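Local structure of 2-hydroxychromene-2-carboxylate isomerase (Pseudomonas putida, 2IMF) at residues Y94-Y105 and L133-F143. The protein catalyses the reversible, glutathione-dependent isomerisation of 2-hydroxychromene-2-carboxylate to trans-o-hydroxybenzylidenepyruvate in naphthalene breakdown. Numbering follows the deposited sequence. Where two conformers were deposited one is given.
Sequences YYSGAEAQAAAY and LGWDRSAFEHF. With CXS (3-cyclohexyl-1-propylsulfonic acid), chain G.
Tyr-95 and Phe-140 bring the two backbones to 7.1 Å between their CA atoms, and Tyr-105 and Leu-133 come almost as near at the other end, where helix 125-133 closes in a Schellman turn at Gly-134. Between them lies an aromatic cluster built round Tyr-95. This ring, swung away from its backbone N by a chi1 of -168°, turns its edge to the face of Trp-135, Tyr-95 CD2 standing 3.5 Å from Trp-135 CE3, planes at 59°. Phe-140 sends its own edge into one face of Tyr-95, Phe-140 CD1 3.6 Å from Tyr-95 CG. Against the face of Phe-143, the tyrosine again offers an edge, here offset. Tyr-105 lies nearly parallel to the indole but slid aside, its CD1 3.4 Å from Trp-135 CH2; its hydroxyl is hydrogen-bonded to Met-89 O. Leu-133 CD1 covers the indole face turned away from Tyr-95. The one hydrogen bond across, Gln-101 NE2 to Leu-133 O (3.2 Å, 158°), runs in the carbonyl plane. Gln-101 NE2 and Trp-135 NE1 also donate to O3 of 3-cyclohexyl-1-propylsulfonic acid, probably from the crystallisation liquor, which packs on the opposite face of Tyr-95. A serine in place of Trp-135 would probably leave the Tyr-95 edge without its facing ring and open a gap beside Tyr-105. Within the helical part inserted in the DsbA-like thioredoxin fold, chiefly apolar edge-to-face packing thus sets how these rings are turned, with Gln-101 tying the polar margin.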
loop_
_atom_site.group_PDB
_atom_site.type_symbol
_atom_site.label_atom_id
_atom_site.label_comp_id
_atom_site.label_asym_id
_atom_site.label_seq_id
_atom_site.Cartn_x
_atom_site.Cartn_y
_atom_site.Cartn_z
ATOM N N TYR A 94 -9.323 6.794 -25.423
ATOM C CA TYR A 94 -8.622 6.864 -26.691
ATOM C C TYR A 94 -9.323 7.704 -27.742
ATOM O O TYR A 94 -8.750 7.869 -28.840
ATOM C CB TYR A 94 -8.309 5.425 -27.152
ATOM C CG TYR A 94 -7.357 4.803 -26.119
ATOM C CD1 TYR A 94 -6.030 5.221 -26.096
ATOM C CD2 TYR A 94 -7.820 3.927 -25.117
ATOM C CE1 TYR A 94 -5.145 4.793 -25.096
ATOM C CE2 TYR A 94 -6.968 3.463 -24.133
ATOM C CZ TYR A 94 -5.649 3.948 -24.099
ATOM O OH TYR A 94 -4.760 3.532 -23.132
ATOM N N TYR A 95 -10.469 8.295 -27.444
ATOM C CA TYR A 95 -11.037 9.305 -28.349
ATOM C C TYR A 95 -10.361 10.663 -28.112
ATOM O O TYR A 95 -10.504 11.510 -28.964
ATOM C CB TYR A 95 -12.516 9.452 -27.984
ATOM C CG TYR A 95 -13.363 10.239 -28.981
ATOM C CD1 TYR A 95 -13.865 9.568 -30.081
ATOM C CD2 TYR A 95 -13.744 11.586 -28.752
ATOM C CE1 TYR A 95 -14.690 10.228 -31.023
ATOM C CE2 TYR A 95 -14.575 12.241 -29.692
ATOM C CZ TYR A 95 -15.044 11.514 -30.734
ATOM O OH TYR A 95 -15.842 12.228 -31.646
ATOM N N SER A 96 -9.714 10.915 -26.971
ATOM C CA SER A 96 -9.268 12.243 -26.643
ATOM C C SER A 96 -8.050 12.584 -27.465
ATOM O O SER A 96 -7.314 11.709 -27.916
ATOM C CB SER A 96 -9.002 12.366 -25.142
ATOM O OG SER A 96 -7.952 11.541 -24.689
ATOM N N GLY A 97 -7.881 13.887 -27.686
ATOM C CA GLY A 97 -6.835 14.352 -28.630
ATOM C C GLY A 97 -5.567 14.732 -27.890
ATOM O O GLY A 97 -4.881 13.880 -27.316
ATOM N N ALA A 98 -5.267 16.020 -27.855
ATOM C CA ALA A 98 -4.030 16.441 -27.250
ATOM C C ALA A 98 -4.203 16.537 -25.747
ATOM O O ALA A 98 -5.289 16.239 -25.207
ATOM C CB ALA A 98 -3.566 17.768 -27.839
ATOM N N GLU A 99 -3.130 16.964 -25.093
ATOM C CA GLU A 99 -2.945 16.781 -23.666
ATOM C C GLU A 99 -4.064 17.386 -22.860
ATOM O O GLU A 99 -4.483 16.768 -21.875
ATOM C CB GLU A 99 -1.587 17.353 -23.221
ATOM C CG GLU A 99 -1.411 17.517 -21.696
ATOM C CD GLU A 99 -1.114 16.208 -20.948
ATOM O OE1 GLU A 99 -1.362 15.101 -21.490
ATOM O OE2 GLU A 99 -0.629 16.307 -19.796
ATOM N N ALA A 100 -4.542 18.574 -23.243
ATOM C CA ALA A 100 -5.513 19.274 -22.398
ATOM C C ALA A 100 -6.786 18.434 -22.384
ATOM O O ALA A 100 -7.463 18.348 -21.363
ATOM C CB ALA A 100 -5.803 20.659 -22.915
ATOM N N GLN A 101 -7.115 17.880 -23.546
ATOM C CA GLN A 101 -8.414 17.207 -23.713
ATOM C C GLN A 101 -8.312 15.789 -23.138
ATOM O O GLN A 101 -9.287 15.262 -22.625
ATOM C CB GLN A 101 -8.914 17.218 -25.155
ATOM C CG GLN A 101 -9.672 18.515 -25.637
ATOM C CD GLN A 101 -11.038 18.743 -24.954
ATOM O OE1 GLN A 101 -11.104 19.040 -23.751
ATOM N NE2 GLN A 101 -12.125 18.623 -25.726
ATOM N N ALA A 102 -7.119 15.208 -23.191
ATOM C CA ALA A 102 -6.864 13.888 -22.561
ATOM C C ALA A 102 -6.990 14.069 -21.065
ATOM O O ALA A 102 -7.736 13.308 -20.434
ATOM C CB ALA A 102 -5.478 13.351 -22.955
ATOM N N ALA A 103 -6.360 15.062 -20.450
ATOM C CA ALA A 103 -6.508 15.301 -19.058
ATOM C C ALA A 103 -7.916 15.657 -18.705
ATOM O O ALA A 103 -8.436 15.284 -17.644
ATOM C CB ALA A 103 -5.575 16.455 -18.638
ATOM N N ALA A 104 -8.585 16.447 -19.560
ATOM C CA ALA A 104 -9.945 16.843 -19.265
ATOM C C ALA A 104 -10.873 15.614 -19.234
ATOM O O ALA A 104 -11.696 15.511 -18.340
ATOM C CB ALA A 104 -10.461 17.856 -20.275
ATOM N N TYR A 105 -10.703 14.735 -20.213
ATOM C CA TYR A 105 -11.511 13.479 -20.221
ATOM C C TYR A 105 -11.255 12.695 -18.929
ATOM O O TYR A 105 -12.187 12.308 -18.222
ATOM C CB TYR A 105 -11.203 12.619 -21.403
ATOM C CG TYR A 105 -11.981 11.320 -21.492
ATOM C CD1 TYR A 105 -13.267 11.301 -21.980
ATOM C CD2 TYR A 105 -11.442 10.196 -20.952
ATOM C CE1 TYR A 105 -13.957 10.095 -22.074
ATOM C CE2 TYR A 105 -12.086 9.001 -21.017
ATOM C CZ TYR A 105 -13.391 8.960 -21.573
ATOM O OH TYR A 105 -14.061 7.778 -21.682
ATOM N N LEU A 133 -17.299 17.960 -22.561
ATOM C CA LEU A 133 -16.060 18.152 -23.291
ATOM C C LEU A 133 -16.254 18.862 -24.617
ATOM O O LEU A 133 -15.264 19.140 -25.304
ATOM C CB LEU A 133 -15.377 16.803 -23.550
ATOM C CG LEU A 133 -14.946 16.115 -22.251
ATOM C CD1 LEU A 133 -14.284 14.892 -22.622
ATOM C CD2 LEU A 133 -13.934 17.077 -21.460
ATOM N N GLY A 134 -17.488 19.076 -25.045
ATOM C CA GLY A 134 -17.695 19.650 -26.375
ATOM C C GLY A 134 -17.500 18.684 -27.509
ATOM O O GLY A 134 -17.139 19.127 -28.632
ATOM N N TRP A 135 -17.757 17.384 -27.293
ATOM C CA TRP A 135 -17.627 16.373 -28.277
ATOM C C TRP A 135 -18.944 16.035 -28.914
ATOM O O TRP A 135 -20.002 16.413 -28.405
ATOM C CB TRP A 135 -17.099 15.101 -27.625
ATOM C CG TRP A 135 -15.679 15.168 -27.186
ATOM C CD1 TRP A 135 -14.737 16.150 -27.461
ATOM C CD2 TRP A 135 -14.982 14.143 -26.459
ATOM N NE1 TRP A 135 -13.529 15.783 -26.896
ATOM C CE2 TRP A 135 -13.655 14.547 -26.306
ATOM C CE3 TRP A 135 -15.366 12.910 -25.938
ATOM C CZ2 TRP A 135 -12.682 13.781 -25.606
ATOM C CZ3 TRP A 135 -14.412 12.144 -25.240
ATOM C CH2 TRP A 135 -13.084 12.569 -25.115
ATOM N N ASP A 136 -18.890 15.427 -30.095
ATOM C CA ASP A 136 -20.048 14.928 -30.805
ATOM C C ASP A 136 -20.469 13.586 -30.218
ATOM O O ASP A 136 -19.766 12.582 -30.285
ATOM C CB ASP A 136 -19.639 14.820 -32.285
ATOM C CG ASP A 136 -20.775 14.377 -33.189
ATOM O OD1 ASP A 136 -21.387 13.276 -33.070
ATOM O OD2 ASP A 136 -21.053 15.206 -34.094
ATOM N N ARG A 137 -21.610 13.636 -29.531
ATOM C CA ARG A 137 -22.035 12.462 -28.798
ATOM C C ARG A 137 -22.117 11.240 -29.662
ATOM O O ARG A 137 -21.635 10.201 -29.292
ATOM C CB ARG A 137 -23.479 12.743 -28.322
ATOM C CG ARG A 137 -24.057 11.567 -27.575
ATOM C CD ARG A 137 -25.634 11.557 -27.559
ATOM N NE ARG A 137 -26.255 11.945 -28.842
ATOM C CZ ARG A 137 -26.515 11.109 -29.856
ATOM N NH1 ARG A 137 -26.320 9.791 -29.746
ATOM N NH2 ARG A 137 -26.998 11.633 -30.982
ATOM N N SER A 138 -22.742 11.384 -30.835
ATOM C CA SER A 138 -22.912 10.224 -31.691
ATOM C C SER A 138 -21.515 9.669 -32.180
ATOM O O SER A 138 -21.333 8.430 -32.173
ATOM C CB SER A 138 -23.739 10.606 -32.932
ATOM O OG SER A 138 -23.873 9.451 -33.755
ATOM N N ALA A 139 -20.600 10.571 -32.523
ATOM C CA ALA A 139 -19.285 10.123 -32.970
ATOM C C ALA A 139 -18.609 9.415 -31.806
ATOM O O ALA A 139 -17.949 8.400 -32.027
ATOM C CB ALA A 139 -18.501 11.333 -33.434
ATOM N N PHE A 140 -18.717 9.922 -30.572
ATOM C CA PHE A 140 -18.051 9.269 -29.430
ATOM C C PHE A 140 -18.643 7.910 -29.194
ATOM O O PHE A 140 -17.935 6.953 -28.991
ATOM C CB PHE A 140 -18.104 10.210 -28.205
ATOM C CG PHE A 140 -17.452 9.661 -26.980
ATOM C CD1 PHE A 140 -16.149 9.252 -26.998
ATOM C CD2 PHE A 140 -18.151 9.589 -25.781
ATOM C CE1 PHE A 140 -15.507 8.708 -25.856
ATOM C CE2 PHE A 140 -17.543 9.131 -24.633
ATOM C CZ PHE A 140 -16.256 8.632 -24.637
ATOM N N GLU A 141 -19.958 7.843 -29.200
ATOM C CA GLU A 141 -20.598 6.573 -28.906
ATOM C C GLU A 141 -20.239 5.541 -29.989
ATOM O O GLU A 141 -20.006 4.350 -29.729
ATOM C CB GLU A 141 -22.115 6.734 -28.848
ATOM C CG GLU A 141 -22.544 7.483 -27.581
ATOM C CD GLU A 141 -24.000 7.814 -27.536
ATOM O OE1 GLU A 141 -24.729 7.662 -28.554
ATOM O OE2 GLU A 141 -24.410 8.304 -26.472
ATOM N N HIS A 142 -20.156 5.993 -31.260
ATOM C CA HIS A 142 -19.732 5.076 -32.313
ATOM C C HIS A 142 -18.295 4.631 -32.077
ATOM O O HIS A 142 -17.971 3.447 -32.284
ATOM C CB HIS A 142 -19.855 5.738 -33.706
ATOM C CG HIS A 142 -21.244 5.699 -34.250
ATOM N ND1 HIS A 142 -22.277 6.478 -33.756
ATOM C CD2 HIS A 142 -21.796 4.892 -35.198
ATOM C CE1 HIS A 142 -23.409 6.148 -34.380
ATOM N NE2 HIS A 142 -23.131 5.230 -35.285
ATOM N N PHE A 143 -17.418 5.556 -31.710
ATOM C CA PHE A 143 -16.043 5.183 -31.387
ATOM C C PHE A 143 -15.988 4.093 -30.300
ATOM O O PHE A 143 -15.253 3.088 -30.412
ATOM C CB PHE A 143 -15.261 6.418 -30.958
ATOM C CG PHE A 143 -13.854 6.096 -30.528
ATOM C CD1 PHE A 143 -12.821 5.963 -31.483
ATOM C CD2 PHE A 143 -13.546 5.918 -29.159
ATOM C CE1 PHE A 143 -11.555 5.615 -31.065
ATOM C CE2 PHE A 143 -12.257 5.595 -28.781
ATOM C CZ PHE A 143 -11.279 5.438 -29.757
HETATM S S CXS G . -10.584 16.426 -28.717
HETATM O O1 CXS G . -10.194 15.559 -27.540
HETATM O O2 CXS G . -9.283 16.966 -29.301
HETATM O O3 CXS G . -11.480 17.499 -28.296
HETATM C C1 CXS G . -11.384 15.462 -29.841
HETATM C C2 CXS G . -10.558 14.390 -30.514
HETATM C C3 CXS G . -11.366 13.336 -31.249
HETATM N N CXS G . -10.474 12.281 -31.607
HETATM C C4 CXS G . -10.907 11.128 -32.366
HETATM C C5 CXS G . -12.013 11.212 -33.402
HETATM C C6 CXS G . -12.527 9.907 -34.016
HETATM C C7 CXS G . -11.449 8.853 -34.165
HETATM C C8 CXS G . -10.682 8.652 -32.872
HETATM C C9 CXS G . -9.997 9.912 -32.403
#